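Local structure of extracellular fatty acid-binding protein (Gallus gallus, 3SAO) at residues I127-A132 and Y137-V142; V48-P53 and R112-S117. The protein tightly binds bacterial ferric siderophores, lysophosphatidic acid and long-chain fatty acids, and may act as an antibacterial siderophore-sequestering factor. All blocks are in the same frame, centred on the assembly; numbering follows the deposited sequence.

Interaction 1. Residues I127-A132 and Y137-V142; sequences IFRKLA and YTDEMV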
ATOM      1  N   ILE A 127      13.566  -1.062  -7.938  1.00 47.87           N
ATOM      2  CA  ILE A 127      13.190  -2.446  -7.593  1.00 48.00           C
ATOM      3  C   ILE A 127      11.708  -2.676  -7.864  1.00 44.19           C
ATOM      4  O   ILE A 127      11.314  -3.746  -8.344  1.00 44.06           O
ATOM      5  CB  ILE A 127      13.534  -2.848  -6.114  1.00 47.64           C
ATOM      6  CG1 ILE A 127      12.957  -4.219  -5.757  1.00 51.86           C
ATOM      7  CG2 ILE A 127      12.996  -1.884  -5.092  1.00 56.63           C
ATOM      8  CD1 ILE A 127      13.430  -5.308  -6.639  1.00 59.81           C
ATOM      9  N   PHE A 128      10.891  -1.694  -7.509  1.00 43.42           N
ATOM     10  CA  PHE A 128       9.445  -1.769  -7.781  1.00 42.77           C
ATOM     11  C   PHE A 128       9.172  -1.961  -9.282  1.00 41.34           C
ATOM     12  O   PHE A 128       8.409  -2.867  -9.678  1.00 39.67           O
ATOM     13  CB  PHE A 128       8.759  -0.517  -7.280  1.00 41.10           C
ATOM     14  CG  PHE A 128       7.276  -0.513  -7.478  1.00 43.34           C
ATOM     15  CD1 PHE A 128       6.438  -1.293  -6.676  1.00 43.33           C
ATOM     16  CD2 PHE A 128       6.711   0.318  -8.407  1.00 46.08           C
ATOM     17  CE1 PHE A 128       5.044  -1.276  -6.880  1.00 45.29           C
ATOM     18  CE2 PHE A 128       5.339   0.331  -8.615  1.00 46.39           C
ATOM     19  CZ  PHE A 128       4.513  -0.461  -7.840  1.00 49.02           C
ATOM     20  N   ARG A 129       9.778  -1.098 -10.103  1.00 44.00           N
ATOM     21  CA  ARG A 129       9.578  -1.155 -11.566  1.00 46.24           C
ATOM     22  C   ARG A 129      10.073  -2.489 -12.160  1.00 48.07           C
ATOM     23  O   ARG A 129       9.372  -3.107 -12.968  1.00 47.41           O
ATOM     24  CB  ARG A 129      10.212   0.050 -12.270  1.00 47.26           C
ATOM     25  CG  ARG A 129       9.470   1.380 -12.074  1.00 50.40           C
ATOM     26  CD  ARG A 129       9.981   2.471 -13.004  1.00 56.43           C
ATOM     27  NE  ARG A 129       9.192   3.693 -12.862  1.00 60.67           N
ATOM     28  CZ  ARG A 129       8.001   3.903 -13.426  1.00 63.15           C
ATOM     29  NH1 ARG A 129       7.448   3.003 -14.224  1.00 59.62           N
ATOM     30  NH2 ARG A 129       7.368   5.045 -13.207  1.00 64.60           N
ATOM     31  N   LYS A 130      11.226  -2.959 -11.697  1.00 47.98           N
ATOM     32  CA  LYS A 130      11.719  -4.299 -12.024  1.00 48.69           C
ATOM     33  C   LYS A 130      10.745  -5.419 -11.711  1.00 46.03           C
ATOM     34  O   LYS A 130      10.456  -6.262 -12.553  1.00 47.39           O
ATOM     35  CB  LYS A 130      13.018  -4.598 -11.287  1.00 50.38           C
ATOM     36  CG  LYS A 130      13.653  -5.908 -11.691  1.00 56.38           C
ATOM     37  CD  LYS A 130      15.022  -6.108 -11.069  1.00 60.97           C
ATOM     38  CE  LYS A 130      14.919  -6.362  -9.577  1.00 63.87           C
ATOM     39  NZ  LYS A 130      16.229  -6.767  -9.000  1.00 72.54           N
ATOM     40  N   LEU A 131      10.282  -5.480 -10.474  1.00 42.66           N
ATOM     41  CA  LEU A 131       9.348  -6.528 -10.114  1.00 43.60           C
ATOM     42  C   LEU A 131       7.981  -6.386 -10.801  1.00 41.38           C
ATOM     43  O   LEU A 131       7.364  -7.404 -11.112  1.00 42.77           O
ATOM     44  CB  LEU A 131       9.183  -6.584  -8.608  1.00 42.74           C
ATOM     45  CG  LEU A 131      10.458  -6.992  -7.862  1.00 42.29           C
ATOM     46  CD1 LEU A 131      10.228  -6.905  -6.352  1.00 43.67           C
ATOM     47  CD2 LEU A 131      10.951  -8.388  -8.282  1.00 49.05           C
ATOM     48  N   ALA A 132       7.496  -5.150 -10.981  1.00 42.84           N
ATOM     49  CA  ALA A 132       6.304  -4.881 -11.809  1.00 41.32           C
ATOM     50  C   ALA A 132       6.477  -5.417 -13.217  1.00 43.82           C
ATOM     51  O   ALA A 132       5.604  -6.121 -13.759  1.00 44.48           O
ATOM     52  CB  ALA A 132       5.995  -3.376 -11.845  1.00 43.20           C
ATOM     53  N   TYR A 137       3.384  -5.843 -15.978  1.00 53.13           N
ATOM     54  CA  TYR A 137       2.877  -4.473 -15.946  1.00 54.46           C
ATOM     55  C   TYR A 137       3.704  -3.625 -16.921  1.00 59.02           C
ATOM     56  O   TYR A 137       4.929  -3.728 -16.983  1.00 61.85           O
ATOM     57  CB  TYR A 137       2.868  -3.896 -14.524  1.00 53.47           C
ATOM     58  CG  TYR A 137       1.909  -4.641 -13.631  1.00 50.09           C
ATOM     59  CD1 TYR A 137       0.566  -4.779 -13.975  1.00 57.53           C
ATOM     60  CD2 TYR A 137       2.334  -5.207 -12.443  1.00 48.75           C
ATOM     61  CE1 TYR A 137      -0.305  -5.533 -13.181  1.00 61.15           C
ATOM     62  CE2 TYR A 137       1.475  -5.921 -11.633  1.00 53.27           C
ATOM     63  CZ  TYR A 137       0.170  -6.096 -11.998  1.00 56.04           C
ATOM     64  OH  TYR A 137      -0.652  -6.807 -11.161  1.00 56.35           O
ATOM     65  N   THR A 138       3.010  -2.848 -17.740  1.00 64.26           N
ATOM     66  CA  THR A 138       3.659  -1.857 -18.578  1.00 67.16           C
ATOM     67  C   THR A 138       3.855  -0.554 -17.807  1.00 63.13           C
ATOM     68  O   THR A 138       3.413  -0.416 -16.668  1.00 59.29           O
ATOM     69  CB  THR A 138       2.824  -1.556 -19.828  1.00 68.04           C
ATOM     70  OG1 THR A 138       1.601  -0.929 -19.427  1.00 69.79           O
ATOM     71  CG2 THR A 138       2.506  -2.817 -20.580  1.00 70.14           C
ATOM     72  N   ASP A 139       4.525   0.400 -18.443  1.00 62.55           N
ATOM     73  CA  ASP A 139       4.743   1.720 -17.866  1.00 61.90           C
ATOM     74  C   ASP A 139       3.440   2.495 -17.714  1.00 59.96           C
ATOM     75  O   ASP A 139       3.298   3.274 -16.778  1.00 57.89           O
ATOM     76  CB  ASP A 139       5.717   2.517 -18.718  1.00 66.74           C
ATOM     77  CG  ASP A 139       6.880   1.681 -19.176  1.00 71.97           C
ATOM     78  OD1 ASP A 139       7.719   1.332 -18.316  1.00 75.87           O
ATOM     79  OD2 ASP A 139       6.887   1.289 -20.364  1.00 79.87           O
ATOM     80  N   GLU A 140       2.476   2.246 -18.593  1.00 59.84           N
ATOM     81  CA  GLU A 140       1.183   2.911 -18.481  1.00 61.36           C
ATOM     82  C   GLU A 140       0.425   2.370 -17.271  1.00 58.97           C
ATOM     83  O   GLU A 140      -0.494   3.025 -16.779  1.00 61.10           O
ATOM     84  CB  GLU A 140       0.354   2.725 -19.757  1.00 63.86           C
ATOM     85  N   MET A 141       0.848   1.208 -16.761  1.00 55.28           N
ATOM     86  CA  MET A 141       0.178   0.582 -15.615  1.00 53.07           C
ATOM     87  C   MET A 141       0.806   0.921 -14.244  1.00 51.57           C
ATOM     88  O   MET A 141       0.385   0.392 -13.208  1.00 48.75           O
ATOM     89  CB  MET A 141       0.169  -0.927 -15.800  1.00 53.29           C
ATOM     90  CG  MET A 141      -0.623  -1.366 -17.010  1.00 57.01           C
ATOM     91  SD  MET A 141      -0.194  -3.051 -17.388  1.00 53.72           S
ATOM     92  CE  MET A 141      -0.940  -3.276 -19.030  1.00 53.08           C
ATOM     93  N   VAL A 142       1.838   1.752 -14.255  1.00 49.67           N
ATOM     94  CA  VAL A 142       2.494   2.228 -13.031  1.00 49.99           C
ATOM     95  C   VAL A 142       2.155   3.690 -12.798  1.00 49.73           C
ATOM     96  O   VAL A 142       2.305   4.518 -13.697  1.00 55.45           O
ATOM     97  CB  VAL A 142       4.010   2.064 -13.153  1.00 50.52           C
ATOM     98  CG1 VAL A 142       4.761   2.668 -11.966  1.00 50.09           C
ATOM     99  CG2 VAL A 142       4.362   0.586 -13.383  1.00 52.48           C
TER
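Helix 122-133, which packs on the outside of this lipocalin barrel, is joined to strand 142-144 by a loop in which Tyr137 meets Ala132 and Val142 meets Arg129. Near the helix end, Tyr137 N donates to Ala132 O at 3.2 Å with an N-H...O angle of 152°. The same chain reversal brings the tyrosine ring against the helix, with CD2 of Tyr137 resting 4.1 Å from CB of Ala132. The sulfur SD of Met141 lies in the plane of that ring, at its edge, and also receives a weak hydrogen bond from the backbone N of Thr138. From Thr138 to Met141 the chain turns tightly, with Met141 N bonded to Thr138 O at 3.0 Å.

One helical turn earlier, Arg129 stretches from CG to NE in extended form and lays one face of its guanidinium over Val142. Methyl CG1 of Val142 comes 3.5 Å from NH1 of Arg129, so an apolar methyl covers one face of the flat, charged group. The same methyl, anti to the backbone N of Val142 (chi1 174°), reaches the edge of the Phe128 ring, 4.1 Å from CE2. The carboxylate of Asp139 is near Arg129, but NH1 to OD1 is 4.4 Å and the oxygen lies well out of the guanidinium plane, so at most a long-range attraction between charges is likely, not a salt bridge.

Phe128 and Tyr137 both press inward on the barrel wall: Phe128 touches Ala16, Ala18, Val96, Met111 and Leu113, while Tyr137 meets Ala18, Phe98, His109 and Met111. Val142 then opens strand 142-144, which runs antiparallel to strand 10-18.

Interaction 2. Residues V48-P53 and R112-S117; sequences VSYAAP and RLYSRS. With NKN ((2R)-2-hydroxy-3-(phosphonooxy)propyl tetradecanoate), chain C.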
ATOM      1  N   VAL A  48      -3.059  -2.202   9.670  1.00 38.33           N
ATOM      2  CA  VAL A  48      -2.688  -1.042   8.889  1.00 36.56           C
ATOM      3  C   VAL A  48      -3.818  -0.006   8.913  1.00 38.34           C
ATOM      4  O   VAL A  48      -4.980  -0.313   8.599  1.00 40.38           O
ATOM      5  CB  VAL A  48      -2.326  -1.409   7.441  1.00 39.80           C
ATOM      6  CG1 VAL A  48      -1.740  -0.165   6.703  1.00 38.91           C
ATOM      7  CG2 VAL A  48      -1.417  -2.617   7.415  1.00 39.31           C
ATOM      8  N   SER A  49      -3.465   1.237   9.260  1.00 39.55           N
ATOM      9  CA  SER A  49      -4.410   2.343   9.195  1.00 42.21           C
ATOM     10  C   SER A  49      -4.082   3.219   8.006  1.00 40.96           C
ATOM     11  O   SER A  49      -2.928   3.574   7.823  1.00 43.28           O
ATOM     12  CB  SER A  49      -4.319   3.160  10.477  1.00 42.72           C
ATOM     13  OG  SER A  49      -4.658   2.343  11.572  1.00 52.67           O
ATOM     14  N   TYR A  50      -5.060   3.504   7.153  1.00 41.38           N
ATOM     15  CA  TYR A  50      -4.792   4.243   5.928  1.00 37.32           C
ATOM     16  C   TYR A  50      -5.559   5.568   5.954  1.00 39.21           C
ATOM     17  O   TYR A  50      -6.612   5.659   6.599  1.00 39.84           O
ATOM     18  CB  TYR A  50      -5.316   3.468   4.726  1.00 36.51           C
ATOM     19  CG  TYR A  50      -4.835   2.053   4.594  1.00 39.40           C
ATOM     20  CD1 TYR A  50      -3.698   1.762   3.860  1.00 43.20           C
ATOM     21  CD2 TYR A  50      -5.556   0.999   5.131  1.00 41.99           C
ATOM     22  CE1 TYR A  50      -3.280   0.437   3.659  1.00 42.11           C
ATOM     23  CE2 TYR A  50      -5.135  -0.334   4.944  1.00 43.46           C
ATOM     24  CZ  TYR A  50      -4.019  -0.599   4.194  1.00 44.90           C
ATOM     25  OH  TYR A  50      -3.582  -1.902   4.029  1.00 46.88           O
ATOM     26  N   ALA A  51      -5.029   6.545   5.233  1.00 37.74           N
ATOM     27  CA  ALA A  51      -5.665   7.821   4.957  1.00 38.57           C
ATOM     28  C   ALA A  51      -5.349   8.232   3.514  1.00 37.70           C
ATOM     29  O   ALA A  51      -4.179   8.389   3.110  1.00 39.20           O
ATOM     30  CB  ALA A  51      -5.162   8.884   6.016  1.00 39.96           C
ATOM     31  N   ALA A  52      -6.397   8.375   2.713  1.00 39.35           N
ATOM     32  CA  ALA A  52      -6.267   8.756   1.284  1.00 43.47           C
ATOM     33  C   ALA A  52      -7.341   9.754   0.856  1.00 44.63           C
ATOM     34  O   ALA A  52      -8.520   9.560   1.151  1.00 45.08           O
ATOM     35  CB  ALA A  52      -6.342   7.523   0.428  1.00 44.72           C
ATOM     36  N   PRO A  53      -6.947  10.827   0.140  1.00 46.61           N
ATOM     37  CA  PRO A  53      -7.954  11.721  -0.421  1.00 47.65           C
ATOM     38  C   PRO A  53      -8.865  11.028  -1.413  1.00 46.69           C
ATOM     39  O   PRO A  53      -8.501   9.979  -1.975  1.00 46.42           O
ATOM     40  CB  PRO A  53      -7.133  12.798  -1.156  1.00 50.63           C
ATOM     41  CG  PRO A  53      -5.704  12.472  -0.940  1.00 49.41           C
ATOM     42  CD  PRO A  53      -5.595  11.108  -0.377  1.00 49.32           C
ATOM     43  N   ARG A 112       1.986  -2.443  -4.767  1.00 44.57           N
ATOM     44  CA  ARG A 112       2.163  -1.169  -4.083  1.00 42.53           C
ATOM     45  C   ARG A 112       3.619  -0.960  -3.583  1.00 40.36           C
ATOM     46  O   ARG A 112       4.290  -1.883  -3.183  1.00 42.43           O
ATOM     47  CB  ARG A 112       1.198  -1.070  -2.910  1.00 43.74           C
ATOM     48  CG  ARG A 112      -0.248  -1.237  -3.247  1.00 46.89           C
ATOM     49  CD  ARG A 112      -1.115  -1.019  -2.020  1.00 46.99           C
ATOM     50  NE  ARG A 112      -2.495  -0.817  -2.432  1.00 53.40           N
ATOM     51  CZ  ARG A 112      -3.369  -1.790  -2.656  1.00 53.71           C
ATOM     52  NH1 ARG A 112      -3.034  -3.053  -2.443  1.00 54.54           N
ATOM     53  NH2 ARG A 112      -4.579  -1.493  -3.103  1.00 58.55           N
ATOM     54  N   LEU A 113       4.117   0.266  -3.648  1.00 39.08           N
ATOM     55  CA  LEU A 113       5.416   0.595  -3.059  1.00 40.24           C
ATOM     56  C   LEU A 113       5.191   1.445  -1.813  1.00 40.05           C
ATOM     57  O   LEU A 113       4.686   2.573  -1.903  1.00 40.05           O
ATOM     58  CB  LEU A 113       6.286   1.364  -4.061  1.00 40.94           C
ATOM     59  CG  LEU A 113       7.640   1.888  -3.614  1.00 41.55           C
ATOM     60  CD1 LEU A 113       8.569   0.753  -3.088  1.00 40.13           C
ATOM     61  CD2 LEU A 113       8.281   2.666  -4.802  1.00 41.35           C
ATOM     62  N   TYR A 114       5.562   0.896  -0.666  1.00 38.92           N
ATOM     63  CA  TYR A 114       5.637   1.610   0.595  1.00 40.96           C
ATOM     64  C   TYR A 114       7.001   2.312   0.722  1.00 42.50           C
ATOM     65  O   TYR A 114       8.039   1.715   0.439  1.00 42.65           O
ATOM     66  CB  TYR A 114       5.435   0.637   1.765  1.00 43.15           C
ATOM     67  CG  TYR A 114       3.994   0.278   2.034  1.00 41.95           C
ATOM     68  CD1 TYR A 114       3.374   0.667   3.226  1.00 44.87           C
ATOM     69  CD2 TYR A 114       3.258  -0.460   1.137  1.00 42.14           C
ATOM     70  CE1 TYR A 114       2.050   0.365   3.485  1.00 48.72           C
ATOM     71  CE2 TYR A 114       1.894  -0.769   1.398  1.00 47.99           C
ATOM     72  CZ  TYR A 114       1.319  -0.342   2.572  1.00 47.02           C
ATOM     73  OH  TYR A 114       0.006  -0.587   2.854  1.00 47.95           O
ATOM     74  N   SER A 115       6.993   3.565   1.184  1.00 43.62           N
ATOM     75  CA  SER A 115       8.221   4.292   1.510  1.00 44.32           C
ATOM     76  C   SER A 115       8.094   5.003   2.883  1.00 44.34           C
ATOM     77  O   SER A 115       7.005   5.469   3.218  1.00 42.19           O
ATOM     78  CB  SER A 115       8.521   5.280   0.388  1.00 45.38           C
ATOM     79  OG  SER A 115       9.682   6.052   0.653  1.00 45.47           O
ATOM     80  N   ARG A 116       9.177   5.114   3.669  1.00 45.78           N
ATOM     81  CA  ARG A 116       9.128   5.904   4.919  1.00 45.49           C
ATOM     82  C   ARG A 116       9.121   7.378   4.638  1.00 45.43           C
ATOM     83  O   ARG A 116       8.584   8.151   5.416  1.00 45.56           O
ATOM     84  CB  ARG A 116      10.329   5.650   5.846  1.00 49.42           C
ATOM     85  CG  ARG A 116      10.309   4.316   6.496  1.00 52.29           C
ATOM     86  CD  ARG A 116       9.325   4.308   7.628  1.00 52.82           C
ATOM     87  NE  ARG A 116       9.594   3.179   8.499  1.00 54.39           N
ATOM     88  CZ  ARG A 116       8.900   2.886   9.583  1.00 57.46           C
ATOM     89  NH1 ARG A 116       7.865   3.626   9.932  1.00 54.66           N
ATOM     90  NH2 ARG A 116       9.262   1.846  10.324  1.00 60.37           N
ATOM     91  N   SER A 117       9.788   7.768   3.564  1.00 43.79           N
ATOM     92  CA  SER A 117       9.784   9.158   3.133  1.00 49.07           C
ATOM     93  C   SER A 117       8.824   9.344   1.956  1.00 47.89           C
ATOM     94  O   SER A 117       8.708   8.479   1.073  1.00 46.75           O
ATOM     95  CB  SER A 117      11.189   9.580   2.708  1.00 50.40           C
ATOM     96  OG  SER A 117      11.180  10.919   2.244  1.00 54.17           O
TER
HETATM   97  OAA NKN C 161      -2.929  -3.966   1.686  1.00 61.99           O
HETATM   98  OAB NKN C 161      -1.401  -3.856  -0.129  1.00 63.39           O
HETATM   99  PAC NKN C 161      -1.612  -3.376   1.279  1.00 49.42           P
HETATM  100  OAD NKN C 161      -1.460  -1.891   1.498  1.00 51.02           O
HETATM  101  OAE NKN C 161       5.317  -2.238   4.891  1.00 76.44           O
HETATM  102  OAF NKN C 161      -0.473  -4.050   2.179  1.00 51.19           O
HETATM  103  CAG NKN C 161      -0.243  -3.831   3.575  1.00 54.20           C
HETATM  104  CAH NKN C 161       1.115  -4.387   3.995  1.00 62.08           C
HETATM  105  CAI NKN C 161       2.041  -3.445   4.784  1.00 68.87           C
HETATM  106  OAJ NKN C 161       3.401  -3.515   4.302  1.00 71.76           O
HETATM  107  CAK NKN C 161       4.629  -3.245   5.066  1.00 74.00           C
HETATM  108  CAL NKN C 161       5.125  -4.273   6.047  1.00 71.56           C
HETATM  109  CAM NKN C 161       6.510  -4.736   5.615  1.00 71.15           C
HETATM  110  CAN NKN C 161       6.946  -6.007   6.336  1.00 69.56           C
HETATM  111  CAO NKN C 161       5.823  -6.606   7.181  1.00 67.66           C
HETATM  112  OAY NKN C 161       0.839  -5.514   4.831  1.00 74.60           O
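Phosphate oxygen OAD of the lysophosphatidic acid NKN is held by two tyrosine hydroxyls that approach from different walls of the barrel. Tyr114 OH donates to it at 2.4 Å, a modelled length too short to be taken literally, and Tyr50 OH donates weakly at 3.3 Å. The two side chains cross at about a right angle, Tyr114 OH meeting the edge of the Tyr50 ring 3.5 Å from CE1. A second phosphate oxygen, OAB, accepts a bond from Arg112 NH1 at 2.9 Å, bent to 131°. The straight chain of Arg112 carries its guanidinium past OAB, with CD 3.4 Å away. Beyond the phosphate, the glycerol of NKN passes over one face of Tyr114, with CAI 4.0 Å from CE1, so this ring serves the headgroup with its edge and the glycerol and ester of the lipid with its face.

Lys82 NZ adds another hydrogen bond to the ligand, and Lys82 and Arg112 also belong to the enterobactin site, consistent with one calyx serving two kinds of anion. Tyr50 stacks on Trp61 of the adjacent strand 59-66, while Tyr114 packs against Ile14 of strand 10-18 and Ile97 of strand 94-103.

How the interactions relate
From the N terminus, interaction 2 opens first, on strand 45-52, and closes on strand 106-115 after 58 intervening residues, which hold strands 59-66, 74-77, 82-89 and 94-103 and the start of 106-115. Interaction 1 opens only afterwards, on helix 122-133, and closes a short loop of four intervening residues. The two are therefore in series, neither nested nor crossed. Their centres lie about 18 Å apart, one inside the calyx and one on its outer surface, yet they meet through strand 106-115: Phe128 CE1 packs 3.6 Å from the backbone C of Arg112. One strand thus presents ligand-binding side chains inward and packs against the helix outside.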